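Local coordinates for protein alternansucrase (Leuconostoc mesenteroides, PDB 6HVG) that belongs to glycoside hydrolase family 70, with a (beta/alpha)8-barrel core and additional choline-binding-type repeats of the cell-wall-binding kind, at residues 650-655 with 1038-1043; 743-748 with 818-823. All blocks are in the same frame, centred on the assembly; numbering follows the deposited sequence.

Contact 1 (650-655 with 1038-1043)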
ATOM      1  N   ASN A 650      24.056 -32.367   3.421  1.00 55.58           N
ATOM      2  CA  ASN A 650      24.675 -31.040   3.532  1.00 55.99           C
ATOM      3  C   ASN A 650      23.671 -29.920   3.247  1.00 53.89           C
ATOM      4  O   ASN A 650      23.578 -28.950   3.992  1.00 50.31           O
ATOM      5  CB  ASN A 650      25.851 -30.895   2.551  1.00 54.22           C
ATOM      6  CG  ASN A 650      27.061 -31.710   2.948  1.00 53.91           C
ATOM      7  OD1 ASN A 650      27.022 -32.501   3.896  1.00 55.23           O
ATOM      8  ND2 ASN A 650      28.149 -31.516   2.226  1.00 52.72           N
ATOM      9  N   ALA A 651      22.948 -30.068   2.138  1.00 53.08           N
ATOM     10  CA  ALA A 651      21.905 -29.140   1.729  1.00 49.91           C
ATOM     11  C   ALA A 651      20.853 -28.999   2.817  1.00 47.55           C
ATOM     12  O   ALA A 651      20.547 -27.889   3.229  1.00 52.45           O
ATOM     13  CB  ALA A 651      21.260 -29.605   0.424  1.00 49.81           C
ATOM     14  N   ASN A 652      20.330 -30.123   3.298  1.00 46.23           N
ATOM     15  CA  ASN A 652      19.236 -30.114   4.263  1.00 44.34           C
ATOM     16  C   ASN A 652      19.645 -29.765   5.681  1.00 46.41           C
ATOM     17  O   ASN A 652      18.780 -29.495   6.499  1.00 48.21           O
ATOM     18  CB  ASN A 652      18.480 -31.429   4.233  1.00 43.30           C
ATOM     19  CG  ASN A 652      17.852 -31.713   2.867  1.00 45.26           C
ATOM     20  OD1 ASN A 652      18.109 -31.018   1.873  1.00 41.29           O
ATOM     21  ND2 ASN A 652      16.991 -32.735   2.819  1.00 49.28           N
ATOM     22  N   LYS A 653      20.948 -29.729   5.964  1.00 48.62           N
ATOM     23  CA  LYS A 653      21.461 -29.201   7.235  1.00 48.47           C
ATOM     24  C   LYS A 653      21.363 -27.684   7.310  1.00 46.50           C
ATOM     25  O   LYS A 653      21.524 -27.101   8.382  1.00 46.90           O
ATOM     26  CB  LYS A 653      22.934 -29.579   7.438  1.00 53.07           C
ATOM     27  CG  LYS A 653      23.164 -30.708   8.406  1.00 60.70           C
ATOM     28  CD  LYS A 653      24.607 -31.198   8.330  1.00 69.59           C
ATOM     29  CE  LYS A 653      24.736 -32.625   8.867  1.00 74.94           C
ATOM     30  NZ  LYS A 653      25.969 -33.283   8.370  1.00 78.45           N
ATOM     31  N   HIS A 654      21.144 -27.040   6.177  1.00 46.18           N
ATOM     32  CA  HIS A 654      21.071 -25.587   6.115  1.00 49.84           C
ATOM     33  C   HIS A 654      19.853 -25.182   5.296  1.00 48.99           C
ATOM     34  O   HIS A 654      19.976 -24.463   4.295  1.00 44.06           O
ATOM     35  CB  HIS A 654      22.348 -25.006   5.499  1.00 49.56           C
ATOM     36  CG  HIS A 654      23.590 -25.379   6.235  1.00 52.13           C
ATOM     37  ND1 HIS A 654      24.258 -26.560   5.994  1.00 56.10           N
ATOM     38  CD2 HIS A 654      24.289 -24.738   7.201  1.00 53.07           C
ATOM     39  CE1 HIS A 654      25.309 -26.637   6.790  1.00 57.97           C
ATOM     40  NE2 HIS A 654      25.358 -25.537   7.522  1.00 56.83           N
ATOM     41  N   LEU A 655      18.682 -25.653   5.738  1.00 50.51           N
ATOM     42  CA  LEU A 655      17.406 -25.283   5.115  1.00 49.45           C
ATOM     43  C   LEU A 655      17.268 -23.777   4.986  1.00 46.50           C
ATOM     44  O   LEU A 655      17.404 -23.080   5.967  1.00 43.15           O
ATOM     45  CB  LEU A 655      16.218 -25.796   5.930  1.00 49.64           C
ATOM     46  CG  LEU A 655      15.747 -27.204   5.631  1.00 50.47           C
ATOM     47  CD1 LEU A 655      14.735 -27.616   6.687  1.00 53.07           C
ATOM     48  CD2 LEU A 655      15.142 -27.286   4.233  1.00 49.62           C
ATOM     49  N   ALA A1038      11.731 -37.728  -0.525  1.00 45.99           N
ATOM     50  CA  ALA A1038      11.202 -38.136   0.778  1.00 44.80           C
ATOM     51  C   ALA A1038      11.977 -37.546   1.932  1.00 44.44           C
ATOM     52  O   ALA A1038      11.392 -37.236   2.971  1.00 45.76           O
ATOM     53  CB  ALA A1038      11.179 -39.644   0.882  1.00 47.42           C
ATOM     54  N   ALA A1039      13.283 -37.350   1.745  1.00 44.60           N
ATOM     55  CA  ALA A1039      14.111 -36.749   2.797  1.00 43.89           C
ATOM     56  C   ALA A1039      13.767 -35.292   3.024  1.00 43.39           C
ATOM     57  O   ALA A1039      13.543 -34.882   4.145  1.00 44.10           O
ATOM     58  CB  ALA A1039      15.593 -36.910   2.480  1.00 42.99           C
ATOM     59  N   LEU A1040      13.720 -34.501   1.959  1.00 45.33           N
ATOM     60  CA  LEU A1040      13.354 -33.089   2.084  1.00 43.15           C
ATOM     61  C   LEU A1040      11.942 -32.979   2.642  1.00 45.31           C
ATOM     62  O   LEU A1040      11.697 -32.142   3.495  1.00 46.21           O
ATOM     63  CB  LEU A1040      13.453 -32.379   0.739  1.00 43.06           C
ATOM     64  CG  LEU A1040      13.397 -30.855   0.745  1.00 44.19           C
ATOM     65  CD1 LEU A1040      14.456 -30.263   1.638  1.00 43.89           C
ATOM     66  CD2 LEU A1040      13.584 -30.298  -0.657  1.00 47.81           C
ATOM     67  N   ASP A1041      11.033 -33.870   2.214  1.00 48.22           N
ATOM     68  CA  ASP A1041       9.649 -33.877   2.685  1.00 48.10           C
ATOM     69  C   ASP A1041       9.528 -34.176   4.176  1.00 49.26           C
ATOM     70  O   ASP A1041       8.514 -33.855   4.797  1.00 49.60           O
ATOM     71  CB  ASP A1041       8.809 -34.890   1.915  1.00 52.83           C
ATOM     72  CG  ASP A1041       8.623 -34.530   0.444  1.00 58.48           C
ATOM     73  OD1 ASP A1041       9.080 -33.444   0.002  1.00 70.04           O
ATOM     74  OD2 ASP A1041       8.026 -35.365  -0.283  1.00 60.51           O
ATOM     75  N   SER A1042      10.556 -34.791   4.757  1.00 49.83           N
ATOM     76  CA  SER A1042      10.557 -35.103   6.188  1.00 49.79           C
ATOM     77  C   SER A1042      10.802 -33.891   7.079  1.00 49.98           C
ATOM     78  O   SER A1042      10.755 -34.013   8.301  1.00 54.24           O
ATOM     79  CB  SER A1042      11.594 -36.181   6.485  1.00 48.69           C
ATOM     80  OG  SER A1042      11.389 -37.312   5.642  1.00 50.21           O
ATOM     81  N   ASN A1043      11.073 -32.729   6.478  1.00 47.16           N
ATOM     82  CA  ASN A1043      11.255 -31.492   7.225  1.00 44.50           C
ATOM     83  C   ASN A1043       9.979 -30.717   7.423  1.00 43.47           C
ATOM     84  O   ASN A1043       9.043 -30.846   6.666  1.00 45.86           O
ATOM     85  CB  ASN A1043      12.255 -30.602   6.522  1.00 43.78           C
ATOM     86  CG  ASN A1043      13.647 -31.155   6.596  1.00 44.14           C
ATOM     87  OD1 ASN A1043      14.331 -30.986   7.606  1.00 42.60           O
ATOM     88  ND2 ASN A1043      14.073 -31.846   5.537  1.00 45.69           N
TER
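Asn652 meets Leu1040 at the centre of this contact, and their side chains cross at about a right angle. The amide of Asn652 comes against the near methyl of Leu1040. Its ND2 lies 3.7 Å from Leu1040 CD1 and equally close to the CA of that leucine. OD1 packs on the same methyl. With CG anti to the backbone N (chi1 -167°) and chi2 at 56°, CD1 of Leu1040 is brought to Asn652. The same methyl also approaches Leu655, with CD2 of Leu655 4.0 Å from CD1 of Leu1040.

Asn1043 can be followed from root to tip. Its CB lies 3.9 Å from Leu655 CD1. Its CG is closer to that methyl, and its OD1 is 3.5 Å from Leu655 CD1. This oxygen is not left to apolar packing alone, since it is hydrogen-bonded to Thr1080 OG1. At the other branch, ND2 faces the ND2 of Asn652 across 4.1 Å, with no bond between them. It turns back instead to its own segment and donates to Leu1040 O at 3.1 Å (N-H...O angle 162°). The acceptor lies close to the Asn1043 amide plane. The backbone N of Asn1043 binds the same oxygen, and both donors come from one face of the carbonyl. The amide is held by both branches, ND2 on Leu1040 O and OD1 by Thr1080, which fixes its rotation.

No hydrogen bond joins the two segments directly. Gln1151 grips 650-655 nearby, through Asn652 O and Leu655 N, at the start of strand 1151-1156. Each segment leads into a strand of the parallel sheet, 657-658 or 1045-1047. The contact therefore packs the last part of helix 648-652 and its following loop against the weakly bonded helix 1038-1041, at the N-terminal end of a (beta/alpha)8 barrel, remote from where such barrels usually carry their active site.

Contact 2 (743-748 with 818-823); sequences IPNYSF and KDTVPR
Asn745 and Thr820 form the tight polar part of this contact, where two parallel barrel strands begin. Thr820 OG1 donates to Asn745 OD1 at 2.8 Å, from 43° above the carbonyl plane. Asn745 ND2 donates to Asp819 O at 3.1 Å and to Ile743 O, so the amide is held at both ends. Ser747 OG lies 2.7 Å from Thr820 OG1. Backbone bonds continue the pairing: Val821 N to Asn745 O, Ser747 N to Val821 O, and Arg823 N to Ser747 O.

The side carrying Tyr746 and Val821 is looser. Their side chains come no closer than CB to CB, 4.3 Å, though Tyr746 CA makes a C-H...O contact with Val821 O. All nine touching residues are buried, so there is no solvent side.

Arg823 packs separately and is well covered. Its chain bends at chi3 (67°), which sets the guanidinium beside two rings. Tyr746 CE2 sits over the centre of one guanidinium face, 3.7 Å from Arg823 CZ, with the planes 59° apart. Arg823 NH2 lies over one face of the Phe748 ring, toward the rim. Tyr746 OH is bonded to Leu658 O.

The chemistry thus passes from neutral hydrogen bonds to a buried guanidinium, salt-bridged through NH1 to Glu1083, with Glu1047 a weaker, longer partner.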
ATOM      1  N   ILE A 743       9.820 -29.216  -8.727  1.00 42.03           N
ATOM      2  CA  ILE A 743      10.591 -28.113  -8.135  1.00 41.79           C
ATOM      3  C   ILE A 743      10.488 -28.126  -6.620  1.00 43.02           C
ATOM      4  O   ILE A 743       9.378 -28.034  -6.078  1.00 44.06           O
ATOM      5  CB  ILE A 743      10.131 -26.747  -8.655  1.00 40.74           C
ATOM      6  CG1 ILE A 743      10.329 -26.687 -10.179  1.00 42.16           C
ATOM      7  CG2 ILE A 743      10.889 -25.630  -7.938  1.00 40.67           C
ATOM      8  CD1 ILE A 743      10.010 -25.357 -10.815  1.00 43.65           C
ATOM      9  N   PRO A 744      11.632 -28.218  -5.924  1.00 40.73           N
ATOM     10  CA  PRO A 744      11.554 -28.265  -4.467  1.00 42.64           C
ATOM     11  C   PRO A 744      11.025 -26.971  -3.903  1.00 43.96           C
ATOM     12  O   PRO A 744      11.363 -25.901  -4.420  1.00 48.68           O
ATOM     13  CB  PRO A 744      12.999 -28.505  -4.035  1.00 41.01           C
ATOM     14  CG  PRO A 744      13.816 -28.048  -5.177  1.00 40.97           C
ATOM     15  CD  PRO A 744      13.010 -28.247  -6.415  1.00 39.98           C
ATOM     16  N   ASN A 745      10.225 -27.071  -2.842  1.00 43.86           N
ATOM     17  CA  ASN A 745       9.492 -25.918  -2.336  1.00 42.70           C
ATOM     18  C   ASN A 745       9.028 -26.014  -0.883  1.00 41.70           C
ATOM     19  O   ASN A 745       8.875 -27.098  -0.354  1.00 39.76           O
ATOM     20  CB  ASN A 745       8.259 -25.714  -3.196  1.00 42.71           C
ATOM     21  CG  ASN A 745       7.211 -26.786  -2.971  1.00 44.40           C
ATOM     22  OD1 ASN A 745       6.260 -26.608  -2.215  1.00 42.22           O
ATOM     23  ND2 ASN A 745       7.398 -27.913  -3.617  1.00 46.18           N
ATOM     24  N   TYR A 746       8.782 -24.857  -0.269  1.00 41.50           N
ATOM     25  CA  TYR A 746       8.044 -24.785   1.001  1.00 41.49           C
ATOM     26  C   TYR A 746       6.661 -24.228   0.751  1.00 42.08           C
ATOM     27  O   TYR A 746       6.448 -23.547  -0.235  1.00 40.51           O
ATOM     28  CB  TYR A 746       8.780 -23.950   2.041  1.00 40.79           C
ATOM     29  CG  TYR A 746       8.715 -22.449   1.886  1.00 41.11           C
ATOM     30  CD1 TYR A 746       9.548 -21.775   1.003  1.00 42.37           C
ATOM     31  CD2 TYR A 746       7.841 -21.697   2.653  1.00 41.40           C
ATOM     32  CE1 TYR A 746       9.494 -20.386   0.870  1.00 43.41           C
ATOM     33  CE2 TYR A 746       7.779 -20.319   2.541  1.00 41.34           C
ATOM     34  CZ  TYR A 746       8.616 -19.660   1.655  1.00 43.04           C
ATOM     35  OH  TYR A 746       8.558 -18.279   1.552  1.00 40.78           O
ATOM     36  N   SER A 747       5.707 -24.553   1.614  1.00 45.30           N
ATOM     37  CA  SER A 747       4.321 -24.109   1.422  1.00 45.50           C
ATOM     38  C   SER A 747       3.686 -23.789   2.735  1.00 44.31           C
ATOM     39  O   SER A 747       4.075 -24.343   3.757  1.00 46.71           O
ATOM     40  CB  SER A 747       3.486 -25.184   0.685  1.00 45.99           C
ATOM     41  OG  SER A 747       3.608 -26.456   1.281  1.00 42.17           O
ATOM     42  N   PHE A 748       2.694 -22.911   2.709  1.00 45.28           N
ATOM     43  CA  PHE A 748       2.019 -22.506   3.935  1.00 47.99           C
ATOM     44  C   PHE A 748       0.580 -22.136   3.692  1.00 47.18           C
ATOM     45  O   PHE A 748       0.183 -21.918   2.570  1.00 43.01           O
ATOM     46  CB  PHE A 748       2.746 -21.323   4.574  1.00 49.69           C
ATOM     47  CG  PHE A 748       2.903 -20.142   3.663  1.00 52.58           C
ATOM     48  CD1 PHE A 748       4.021 -20.016   2.844  1.00 55.09           C
ATOM     49  CD2 PHE A 748       1.950 -19.153   3.632  1.00 54.35           C
ATOM     50  CE1 PHE A 748       4.178 -18.940   1.998  1.00 52.26           C
ATOM     51  CE2 PHE A 748       2.101 -18.065   2.794  1.00 54.43           C
ATOM     52  CZ  PHE A 748       3.213 -17.961   1.975  1.00 54.25           C
ATOM     53  N   LYS A 818       2.779 -34.654  -0.495  1.00 44.95           N
ATOM     54  CA  LYS A 818       4.091 -35.061  -0.956  1.00 46.81           C
ATOM     55  C   LYS A 818       4.793 -33.915  -1.720  1.00 46.98           C
ATOM     56  O   LYS A 818       4.151 -33.018  -2.275  1.00 48.10           O
ATOM     57  CB  LYS A 818       3.955 -36.283  -1.865  1.00 49.10           C
ATOM     58  CG  LYS A 818       5.259 -36.916  -2.327  1.00 50.70           C
ATOM     59  CD  LYS A 818       4.999 -38.181  -3.132  1.00 51.89           C
ATOM     60  CE  LYS A 818       6.139 -38.502  -4.083  1.00 54.94           C
ATOM     61  NZ  LYS A 818       7.434 -38.732  -3.391  1.00 57.42           N
ATOM     62  N   ASP A 819       6.119 -33.949  -1.724  1.00 47.42           N
ATOM     63  CA  ASP A 819       6.956 -32.991  -2.449  1.00 46.50           C
ATOM     64  C   ASP A 819       6.702 -31.542  -2.004  1.00 44.96           C
ATOM     65  O   ASP A 819       6.363 -30.682  -2.813  1.00 47.04           O
ATOM     66  CB  ASP A 819       6.778 -33.149  -3.972  1.00 47.36           C
ATOM     67  CG  ASP A 819       7.451 -34.394  -4.525  1.00 50.40           C
ATOM     68  OD1 ASP A 819       8.578 -34.725  -4.077  1.00 55.14           O
ATOM     69  OD2 ASP A 819       6.869 -35.042  -5.436  1.00 52.71           O
ATOM     70  N   THR A 820       6.863 -31.298  -0.714  1.00 43.39           N
ATOM     71  CA  THR A 820       6.898 -29.946  -0.158  1.00 43.16           C
ATOM     72  C   THR A 820       7.534 -29.985   1.234  1.00 42.13           C
ATOM     73  O   THR A 820       7.440 -31.011   1.920  1.00 48.30           O
ATOM     74  CB  THR A 820       5.476 -29.323  -0.045  1.00 42.74           C
ATOM     75  OG1 THR A 820       5.576 -27.906   0.148  1.00 44.23           O
ATOM     76  CG2 THR A 820       4.690 -29.900   1.114  1.00 42.65           C
ATOM     77  N   VAL A 821       8.156 -28.883   1.647  1.00 37.92           N
ATOM     78  CA  VAL A 821       8.457 -28.663   3.045  1.00 37.78           C
ATOM     79  C   VAL A 821       7.377 -27.758   3.619  1.00 39.67           C
ATOM     80  O   VAL A 821       7.355 -26.565   3.341  1.00 41.25           O
ATOM     81  CB  VAL A 821       9.805 -27.973   3.244  1.00 38.73           C
ATOM     82  CG1 VAL A 821      10.015 -27.675   4.730  1.00 40.22           C
ATOM     83  CG2 VAL A 821      10.959 -28.791   2.669  1.00 37.21           C
ATOM     84  N   PRO A 822       6.442 -28.308   4.395  1.00 43.10           N
ATOM     85  CA  PRO A 822       5.397 -27.420   4.921  1.00 43.91           C
ATOM     86  C   PRO A 822       5.921 -26.434   5.957  1.00 44.78           C
ATOM     87  O   PRO A 822       6.890 -26.728   6.639  1.00 47.98           O
ATOM     88  CB  PRO A 822       4.397 -28.381   5.548  1.00 44.63           C
ATOM     89  CG  PRO A 822       5.199 -29.590   5.865  1.00 45.79           C
ATOM     90  CD  PRO A 822       6.217 -29.707   4.770  1.00 44.29           C
ATOM     91  N   ARG A 823       5.306 -25.258   6.027  1.00 45.66           N
ATOM     92  CA  ARG A 823       5.599 -24.299   7.074  1.00 44.76           C
ATOM     93  C   ARG A 823       4.362 -23.989   7.905  1.00 44.07           C
ATOM     94  O   ARG A 823       3.273 -23.770   7.366  1.00 42.84           O
ATOM     95  CB  ARG A 823       6.158 -23.009   6.509  1.00 45.13           C
ATOM     96  CG  ARG A 823       6.703 -22.112   7.610  1.00 48.41           C
ATOM     97  CD  ARG A 823       7.413 -20.891   7.055  1.00 50.45           C
ATOM     98  NE  ARG A 823       6.477 -20.010   6.387  1.00 52.10           N
ATOM     99  CZ  ARG A 823       6.799 -18.853   5.840  1.00 56.01           C
ATOM    100  NH1 ARG A 823       8.051 -18.421   5.898  1.00 59.78           N
ATOM    101  NH2 ARG A 823       5.854 -18.139   5.233  1.00 58.84           N
TER

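How the contacts relate
The centres of the two contacts lie about 11 Å apart, and contact 2 is nested in the chain loop closed by contact 1. They touch directly. Asp1041 OD2 is 2.8 Å from Asp819 N, a probable hydrogen bond, and Leu1040 O packs 3.5 Å from Val821 CG2. Strand 821-825 adjoins strand 1045-1047, which follows 1038-1043, and Pro822 is backbone-bonded to Ile1045. Leu1040 also touches Pro744, so helix 1038-1041 packs against both segments of contact 2. Contact 1 lies at the strand entrances, while contact 2 runs from there into the barrel wall. Of the calcium ligands, Asn625 and Asp1159 follow strands 617-620 and 1151-1156, on the C-terminal side of the barrel, whereas contact 1 precedes its strands.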